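Local coordinates for probable signal peptide protein (Ralstonia solanacearum, PDB 2QGU) that binds phospholipid, here dipalmitoyl phosphatidylethanolamine, and probably ferries such lipids between the membranes of the cell envelope, at residues D99-L104 against E175-Q180; S186-V191 against L198-A203. The protein carries 13 engineered substitutions. One frame throughout, in Å; residues are numbered along the deposited sequence. Where two conformers were deposited one is given.

Contact 1: D99-L104 against E175-Q180; sequences DGFKSL and ETYKNQ. Engineered in segment 99-104: S103 (natural residue Thr).
The phenol ring of Y177 takes the corner of the F101 ring on one face: CE1 of F101 stands 3.5 Å above the Y177 plane, displaced toward the rim on the CB side, where CG of Y177 is its nearest atom. The two planes are inclined at 56° with centroids 5.0 Å apart, an oblique meeting in which one ring leans its corner onto the other. CZ of F101 continues the same contact onto the aliphatic root of the tyrosine, 3.7 Å from Y177 CB. Further out along the phenol, CD2 of L104 comes within 4.0 Å of Y177 CE1, approaching the ring obliquely. L104 was modelled in two conformers, so this touch is less certain than the ring pair.

The phenylalanine reaches across because its CG is anti to the backbone N (chi1 -175°), which carries the ring out from the helix even though the CB itself does not aim at the partner. No hydrogen bond or charge joins the segments, and the contact is apolar packing, deep enough that F101 and L104 are both buried. The side chain of F101 lies about 7 Å from the bound lipid, which places this packing close to the lipid pocket.

F101 also meets F181 edge-to-face and touches F74 at an intermediate tilt. L104 leans on L198 and L205 of helix 191-206. Helix 91-114 is therefore wedged between helix 74-82, helix 191-206 and helix 173-188, the last of which follows directly on the short strand 171-172 at the sheet's edge.

Contact 2: S186-V191 against L198-A203; sequences SKRGGV and LDERNA
R188 and E200 form a surface salt bridge that ties the C-terminal end of helix 173-188 to the middle of helix 191-206, across the tight turn joining the two helices. It is a bidentate, end-on grip in which the two terminal nitrogens of the guanidinium each take one carboxylate oxygen. NH2 of R188 donates to OE1 of E200 at 2.8 Å, and NH1 of R188 to OE2 of E200 at 2.9 Å, with N-H...O angles of 160° and 158°.

Both oxygens lie near the guanidinium plane, yet the carboxylate is twisted 46° away from it. The twist makes the two bonds unequal in direction: OE1 is met on its syn side and only moderately out of plane, while OE2 is approached from well above the carboxylate plane. The side chains arrive from opposite directions, the arginine stretched out from CG to NE and the glutamate extended beyond CG, and they meet only through their charged ends. A second arginine stands nearby, NH1 of R201 lying 6.4 Å from NH2 of R188, and E200 may soften the repulsion between these like charges.

The turn is built on glycine. G189 is the first residue to leave helical geometry, and its positive phi closes a Schellman motif with two bonds back into the last turn of helix 173-188; G190 then follows in a backbone conformation that a residue with a CB could hardly adopt.

NH1 of R188 has a further, weak bond to Q196 OE1. Near the turn, V191 packs on Q93 and I97, which seats helix 191-206 against helix 91-114.

Contact 1 belongs to the core and contact 2 to the surface, although their centres are only about 11 Å apart. Both use helix 173-188: its earlier turns meet helix 91-114 through aromatic and aliphatic carbon, while its C-terminal end is joined to helix 191-206 by paired charges. The chemistry follows the setting, with no polar bond across the buried pair and little else across the exposed one. Helix 191-206 also connects them directly. The amide of N202 probably hydrogen-bonds to helix 91-114 twice, ND2 to G100 O at 3.0 Å and OD1 to OG of the engineered S103 at 2.8 Å.

Contact 1: D99-L104 against E175-Q180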
ATOM      1  N   ASP A  99       9.380  -6.465   4.290  1.00  8.65           N
ATOM      2  CA  ASP A  99       8.965  -7.579   3.442  1.00  8.93           C
ATOM      3  C   ASP A  99       7.711  -8.269   3.977  1.00  8.37           C
ATOM      4  O   ASP A  99       6.797  -8.589   3.216  1.00  8.43           O
ATOM      5  CB  ASP A  99      10.106  -8.587   3.279  1.00  9.34           C
ATOM      6  CG  ASP A  99      11.283  -8.031   2.489  1.00 11.41           C
ATOM      7  OD1 ASP A  99      11.163  -6.938   1.895  1.00 13.94           O
ATOM      8  OD2 ASP A  99      12.340  -8.697   2.459  1.00 14.31           O
ATOM      9  N   GLY A 100       7.660  -8.480   5.292  1.00  8.02           N
ATOM     10  CA  GLY A 100       6.509  -9.138   5.916  1.00  7.53           C
ATOM     11  C   GLY A 100       5.254  -8.282   5.882  1.00  7.48           C
ATOM     12  O   GLY A 100       4.153  -8.792   5.680  1.00  7.14           O
ATOM     13  N   PHE A 101       5.429  -6.981   6.101  1.00  7.26           N
ATOM     14  CA  PHE A 101       4.338  -6.007   6.032  1.00  7.28           C
ATOM     15  C   PHE A 101       3.798  -5.908   4.594  1.00  7.41           C
ATOM     16  O   PHE A 101       2.583  -5.952   4.378  1.00  7.45           O
ATOM     17  CB  PHE A 101       4.860  -4.665   6.575  1.00  7.05           C
ATOM     18  CG  PHE A 101       3.833  -3.557   6.686  1.00  7.16           C
ATOM     19  CD1 PHE A 101       2.472  -3.811   6.852  1.00  8.06           C
ATOM     20  CD2 PHE A 101       4.270  -2.234   6.692  1.00  7.79           C
ATOM     21  CE1 PHE A 101       1.563  -2.754   6.968  1.00  9.07           C
ATOM     22  CE2 PHE A 101       3.374  -1.176   6.809  1.00  8.55           C
ATOM     23  CZ  PHE A 101       2.023  -1.436   6.950  1.00  8.35           C
ATOM     24  N   LYS A 102       4.700  -5.833   3.617  1.00  7.64           N
ATOM     25  CA  LYS A 102       4.307  -5.829   2.205  1.00  7.99           C
ATOM     26  C   LYS A 102       3.513  -7.088   1.848  1.00  7.93           C
ATOM     27  O   LYS A 102       2.447  -7.008   1.242  1.00  8.32           O
ATOM     28  CB  LYS A 102       5.533  -5.688   1.313  1.00  8.64           C
ATOM     29  CG  LYS A 102       5.239  -5.750  -0.171  1.00  9.95           C
ATOM     30  CD  LYS A 102       6.522  -5.596  -0.965  1.00 12.23           C
ATOM     31  CE  LYS A 102       6.330  -6.031  -2.397  1.00 15.42           C
ATOM     32  NZ  LYS A 102       7.653  -6.283  -3.037  1.00 17.54           N
ATOM     33  N   SER A 103       4.031  -8.251   2.230  1.00  7.72           N
ATOM     34  CA  SER A 103       3.320  -9.503   1.993  1.00  7.97           C
ATOM     35  C   SER A 103       1.939  -9.515   2.651  1.00  8.12           C
ATOM     36  O   SER A 103       0.967  -9.957   2.041  1.00  8.35           O
ATOM     37  CB  SER A 103       4.163 -10.684   2.481  1.00  7.82           C
ATOM     38  OG  SER A 103       3.411 -11.889   2.475  1.00  9.26           O
ATOM     39  N   LEU A 104       1.868  -9.016   3.886  0.50  8.39           N
ATOM     40  CA  LEU A 104       0.621  -8.935   4.645  0.50  8.60           C
ATOM     41  C   LEU A 104      -0.440  -8.123   3.901  0.50  8.26           C
ATOM     42  O   LEU A 104      -1.589  -8.548   3.782  0.50  8.17           O
ATOM     43  CB  LEU A 104       0.899  -8.344   6.038  0.50  8.73           C
ATOM     44  CG  LEU A 104      -0.236  -7.949   6.992  0.50  9.16           C
ATOM     45  CD1 LEU A 104      -1.023  -9.155   7.451  0.50 11.30           C
ATOM     46  CD2 LEU A 104       0.323  -7.209   8.198  0.50  9.45           C
ATOM     47  N   GLU A 175      -1.378   4.655   9.483  1.00  8.37           N
ATOM     48  CA  GLU A 175      -1.868   4.949  10.832  1.00  9.16           C
ATOM     49  C   GLU A 175      -2.453   3.711  11.501  1.00  8.79           C
ATOM     50  O   GLU A 175      -2.155   3.434  12.662  1.00  9.13           O
ATOM     51  CB  GLU A 175      -2.893   6.093  10.813  1.00  9.52           C
ATOM     52  CG  GLU A 175      -3.264   6.639  12.197  1.00 14.15           C
ATOM     53  CD  GLU A 175      -2.124   7.385  12.904  1.00 18.53           C
ATOM     54  OE1 GLU A 175      -1.112   7.740  12.258  1.00 21.73           O
ATOM     55  OE2 GLU A 175      -2.247   7.627  14.125  1.00 22.53           O
ATOM     56  N   THR A 176      -3.275   2.963  10.775  1.00  8.93           N
ATOM     57  CA  THR A 176      -3.833   1.727  11.304  1.00  8.97           C
ATOM     58  C   THR A 176      -2.716   0.798  11.757  1.00  8.99           C
ATOM     59  O   THR A 176      -2.754   0.263  12.872  1.00  8.88           O
ATOM     60  CB  THR A 176      -4.691   1.015  10.258  1.00  9.35           C
ATOM     61  OG1 THR A 176      -5.762   1.880   9.858  1.00 10.21           O
ATOM     62  CG2 THR A 176      -5.267  -0.282  10.810  1.00  9.58           C
ATOM     63  N   TYR A 177      -1.718   0.619  10.899  1.00  8.57           N
ATOM     64  CA  TYR A 177      -0.626  -0.292  11.221  1.00  8.50           C
ATOM     65  C   TYR A 177       0.361   0.269  12.234  1.00  8.51           C
ATOM     66  O   TYR A 177       0.947  -0.491  12.998  1.00  8.51           O
ATOM     67  CB  TYR A 177       0.034  -0.830   9.950  1.00  8.64           C
ATOM     68  CG  TYR A 177      -0.895  -1.792   9.248  1.00  8.57           C
ATOM     69  CD1 TYR A 177      -0.996  -3.119   9.666  1.00  9.20           C
ATOM     70  CD2 TYR A 177      -1.711  -1.371   8.197  1.00  8.30           C
ATOM     71  CE1 TYR A 177      -1.866  -4.005   9.045  1.00  9.63           C
ATOM     72  CE2 TYR A 177      -2.586  -2.245   7.570  1.00  8.56           C
ATOM     73  CZ  TYR A 177      -2.656  -3.565   7.993  1.00  9.06           C
ATOM     74  OH  TYR A 177      -3.519  -4.436   7.382  1.00 11.04           O
ATOM     75  N   LYS A 178       0.512   1.590  12.289  1.00  8.55           N
ATOM     76  CA  LYS A 178       1.276   2.207  13.376  1.00  9.09           C
ATOM     77  C   LYS A 178       0.693   1.800  14.726  1.00  9.44           C
ATOM     78  O   LYS A 178       1.429   1.383  15.635  1.00  9.44           O
ATOM     79  CB  LYS A 178       1.297   3.735  13.250  1.00  9.57           C
ATOM     80  CG  LYS A 178       2.151   4.431  14.306  1.00 11.66           C
ATOM     81  CD  LYS A 178       2.027   5.942  14.185  1.00 15.00           C
ATOM     82  CE  LYS A 178       2.643   6.649  15.379  1.00 18.90           C
ATOM     83  NZ  LYS A 178       1.855   6.413  16.626  1.00 22.09           N
ATOM     84  N   ASN A 179      -0.627   1.901  14.855  1.00  9.58           N
ATOM     85  CA  ASN A 179      -1.278   1.566  16.117  1.00 10.13           C
ATOM     86  C   ASN A 179      -1.216   0.075  16.401  1.00 10.11           C
ATOM     87  O   ASN A 179      -0.933  -0.341  17.527  1.00  9.96           O
ATOM     88  CB  ASN A 179      -2.723   2.063  16.134  1.00 10.89           C
ATOM     89  CG  ASN A 179      -2.820   3.572  16.114  1.00 11.80           C
ATOM     90  OD1 ASN A 179      -3.744   4.128  15.519  1.00 15.13           O
ATOM     91  ND2 ASN A 179      -1.876   4.245  16.758  1.00 12.94           N
ATOM     92  N   GLN A 180      -1.459  -0.731  15.375  1.00  9.60           N
ATOM     93  CA  GLN A 180      -1.411  -2.183  15.519  1.00  9.65           C
ATOM     94  C   GLN A 180      -0.011  -2.641  15.915  1.00  9.67           C
ATOM     95  O   GLN A 180       0.144  -3.452  16.835  1.00  9.53           O
ATOM     96  CB  GLN A 180      -1.858  -2.866  14.227  1.00  9.77           C
ATOM     97  CG  GLN A 180      -1.894  -4.380  14.292  1.00 11.26           C
ATOM     98  CD  GLN A 180      -2.474  -4.973  13.036  1.00 12.11           C
ATOM     99  OE1 GLN A 180      -3.674  -4.858  12.781  1.00 16.05           O
ATOM    100  NE2 GLN A 180      -1.629  -5.596  12.233  1.00 10.31           N
TER

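Contact 2: S186-V191 against L198-A203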
ATOM      1  N   SER A 186       4.531  -3.511  22.274  1.00  9.32           N
ATOM      2  CA  SER A 186       4.300  -3.355  23.711  1.00  9.31           C
ATOM      3  C   SER A 186       4.076  -4.700  24.403  1.00  9.33           C
ATOM      4  O   SER A 186       4.761  -5.031  25.376  1.00  9.30           O
ATOM      5  CB  SER A 186       3.096  -2.444  23.963  1.00  8.99           C
ATOM      6  OG  SER A 186       2.851  -2.316  25.350  1.00 10.31           O
ATOM      7  N   LYS A 187       3.127  -5.475  23.884  1.00  9.40           N
ATOM      8  CA  LYS A 187       2.717  -6.737  24.498  1.00  9.76           C
ATOM      9  C   LYS A 187       3.777  -7.832  24.404  1.00  9.70           C
ATOM     10  O   LYS A 187       3.851  -8.707  25.274  1.00 10.17           O
ATOM     11  CB  LYS A 187       1.399  -7.217  23.893  1.00  9.93           C
ATOM     12  CG  LYS A 187       0.187  -6.449  24.417  1.00 10.65           C
ATOM     13  CD  LYS A 187      -1.079  -6.770  23.647  1.00 12.00           C
ATOM     14  CE  LYS A 187      -2.307  -6.207  24.353  1.00 13.67           C
ATOM     15  NZ  LYS A 187      -2.287  -4.724  24.488  1.00 14.90           N
ATOM     16  N   ARG A 188       4.593  -7.778  23.357  1.00  9.75           N
ATOM     17  CA  ARG A 188       5.598  -8.815  23.100  1.00  9.43           C
ATOM     18  C   ARG A 188       7.022  -8.382  23.450  1.00  9.42           C
ATOM     19  O   ARG A 188       7.970  -9.154  23.281  1.00 10.20           O
ATOM     20  CB  ARG A 188       5.519  -9.313  21.655  1.00  9.41           C
ATOM     21  CG  ARG A 188       4.167  -9.903  21.301  1.00  9.92           C
ATOM     22  CD  ARG A 188       4.175 -10.530  19.926  1.00 10.82           C
ATOM     23  NE  ARG A 188       2.832 -10.951  19.529  1.00 10.89           N
ATOM     24  CZ  ARG A 188       2.574 -11.982  18.725  1.00 12.05           C
ATOM     25  NH1 ARG A 188       3.563 -12.711  18.226  1.00 12.82           N
ATOM     26  NH2 ARG A 188       1.320 -12.288  18.420  1.00 13.05           N
ATOM     27  N   GLY A 189       7.172  -7.151  23.929  1.00  9.41           N
ATOM     28  CA  GLY A 189       8.432  -6.704  24.522  1.00  9.11           C
ATOM     29  C   GLY A 189       9.528  -6.272  23.563  1.00  9.18           C
ATOM     30  O   GLY A 189      10.702  -6.228  23.939  1.00  9.02           O
ATOM     31  N   GLY A 190       9.158  -5.945  22.328  1.00  9.34           N
ATOM     32  CA  GLY A 190      10.127  -5.381  21.398  1.00  9.62           C
ATOM     33  C   GLY A 190       9.917  -5.696  19.933  1.00  9.67           C
ATOM     34  O   GLY A 190       8.906  -6.283  19.548  1.00  9.41           O
ATOM     35  N   VAL A 191      10.912  -5.313  19.130  1.00  9.82           N
ATOM     36  CA  VAL A 191      10.881  -5.452  17.669  1.00 10.71           C
ATOM     37  C   VAL A 191      10.847  -6.910  17.223  1.00 10.14           C
ATOM     38  O   VAL A 191      10.201  -7.251  16.230  1.00 10.33           O
ATOM     39  CB  VAL A 191      12.085  -4.723  17.022  1.00 10.91           C
ATOM     40  CG1 VAL A 191      12.205  -5.067  15.535  1.00 12.17           C
ATOM     41  CG2 VAL A 191      11.956  -3.214  17.224  1.00 12.60           C
ATOM     42  N   LEU A 198       4.227 -10.612  12.530  1.00  9.79           N
ATOM     43  CA  LEU A 198       4.065 -10.568  11.075  1.00  9.77           C
ATOM     44  C   LEU A 198       4.133 -11.961  10.458  1.00  9.90           C
ATOM     45  O   LEU A 198       3.371 -12.273   9.547  1.00 10.03           O
ATOM     46  CB  LEU A 198       5.061  -9.601  10.430  1.00  9.44           C
ATOM     47  CG  LEU A 198       4.799  -8.116  10.718  1.00 10.35           C
ATOM     48  CD1 LEU A 198       5.938  -7.266  10.171  1.00 10.78           C
ATOM     49  CD2 LEU A 198       3.467  -7.642  10.147  1.00 11.19           C
ATOM     50  N   ASP A 199       5.022 -12.806  10.982  1.00 10.42           N
ATOM     51  CA  ASP A 199       5.087 -14.202  10.557  1.00 10.85           C
ATOM     52  C   ASP A 199       3.756 -14.915  10.807  1.00 11.05           C
ATOM     53  O   ASP A 199       3.242 -15.617   9.928  1.00 10.93           O
ATOM     54  CB  ASP A 199       6.232 -14.929  11.267  1.00 11.13           C
ATOM     55  CG  ASP A 199       7.604 -14.505  10.771  1.00 12.08           C
ATOM     56  OD1 ASP A 199       7.695 -13.720   9.798  1.00 12.91           O
ATOM     57  OD2 ASP A 199       8.607 -14.954  11.368  1.00 13.38           O
ATOM     58  N   GLU A 200       3.186 -14.710  11.993  1.00 10.93           N
ATOM     59  CA  GLU A 200       1.877 -15.282  12.329  1.00 11.39           C
ATOM     60  C   GLU A 200       0.772 -14.821  11.380  1.00 11.45           C
ATOM     61  O   GLU A 200      -0.035 -15.628  10.918  1.00 11.87           O
ATOM     62  CB  GLU A 200       1.503 -14.942  13.768  1.00 11.48           C
ATOM     63  CG  GLU A 200       2.382 -15.611  14.803  1.00 12.78           C
ATOM     64  CD  GLU A 200       2.197 -15.029  16.190  1.00 14.09           C
ATOM     65  OE1 GLU A 200       1.251 -14.241  16.390  1.00 15.13           O
ATOM     66  OE2 GLU A 200       3.017 -15.353  17.078  1.00 15.09           O
ATOM     67  N   ARG A 201       0.747 -13.523  11.086  1.00 11.47           N
ATOM     68  CA  ARG A 201      -0.289 -12.959  10.224  1.00 11.61           C
ATOM     69  C   ARG A 201      -0.192 -13.498   8.805  1.00 11.43           C
ATOM     70  O   ARG A 201      -1.205 -13.836   8.188  1.00 11.36           O
ATOM     71  CB  ARG A 201      -0.227 -11.429  10.220  1.00 12.12           C
ATOM     72  CG  ARG A 201      -0.658 -10.783  11.530  1.00 14.17           C
ATOM     73  CD  ARG A 201      -2.149 -10.986  11.814  1.00 19.42           C
ATOM     74  NE  ARG A 201      -2.476 -10.642  13.197  1.00 24.79           N
ATOM     75  CZ  ARG A 201      -3.670 -10.795  13.768  1.00 27.11           C
ATOM     76  NH1 ARG A 201      -3.840 -10.442  15.037  1.00 28.40           N
ATOM     77  NH2 ARG A 201      -4.697 -11.286  13.083  1.00 28.34           N
ATOM     78  N   ASN A 202       1.033 -13.585   8.294  1.00 11.25           N
ATOM     79  CA  ASN A 202       1.248 -14.119   6.958  1.00 11.42           C
ATOM     80  C   ASN A 202       0.907 -15.594   6.866  1.00 12.17           C
ATOM     81  O   ASN A 202       0.368 -16.038   5.859  1.00 12.39           O
ATOM     82  CB  ASN A 202       2.665 -13.820   6.478  1.00 11.32           C
ATOM     83  CG  ASN A 202       2.797 -12.406   5.950  1.00 10.25           C
ATOM     84  OD1 ASN A 202       2.116 -12.028   4.992  1.00  9.86           O
ATOM     85  ND2 ASN A 202       3.658 -11.612   6.576  1.00  9.72           N
ATOM     86  N   ALA A 203       1.192 -16.345   7.928  1.00 12.21           N
ATOM     87  CA  ALA A 203       0.788 -17.748   7.983  1.00 13.11           C
ATOM     88  C   ALA A 203      -0.737 -17.899   7.976  1.00 13.90           C
ATOM     89  O   ALA A 203      -1.274 -18.753   7.273  1.00 14.00           O
ATOM     90  CB  ALA A 203       1.399 -18.434   9.195  1.00 12.59           C
TER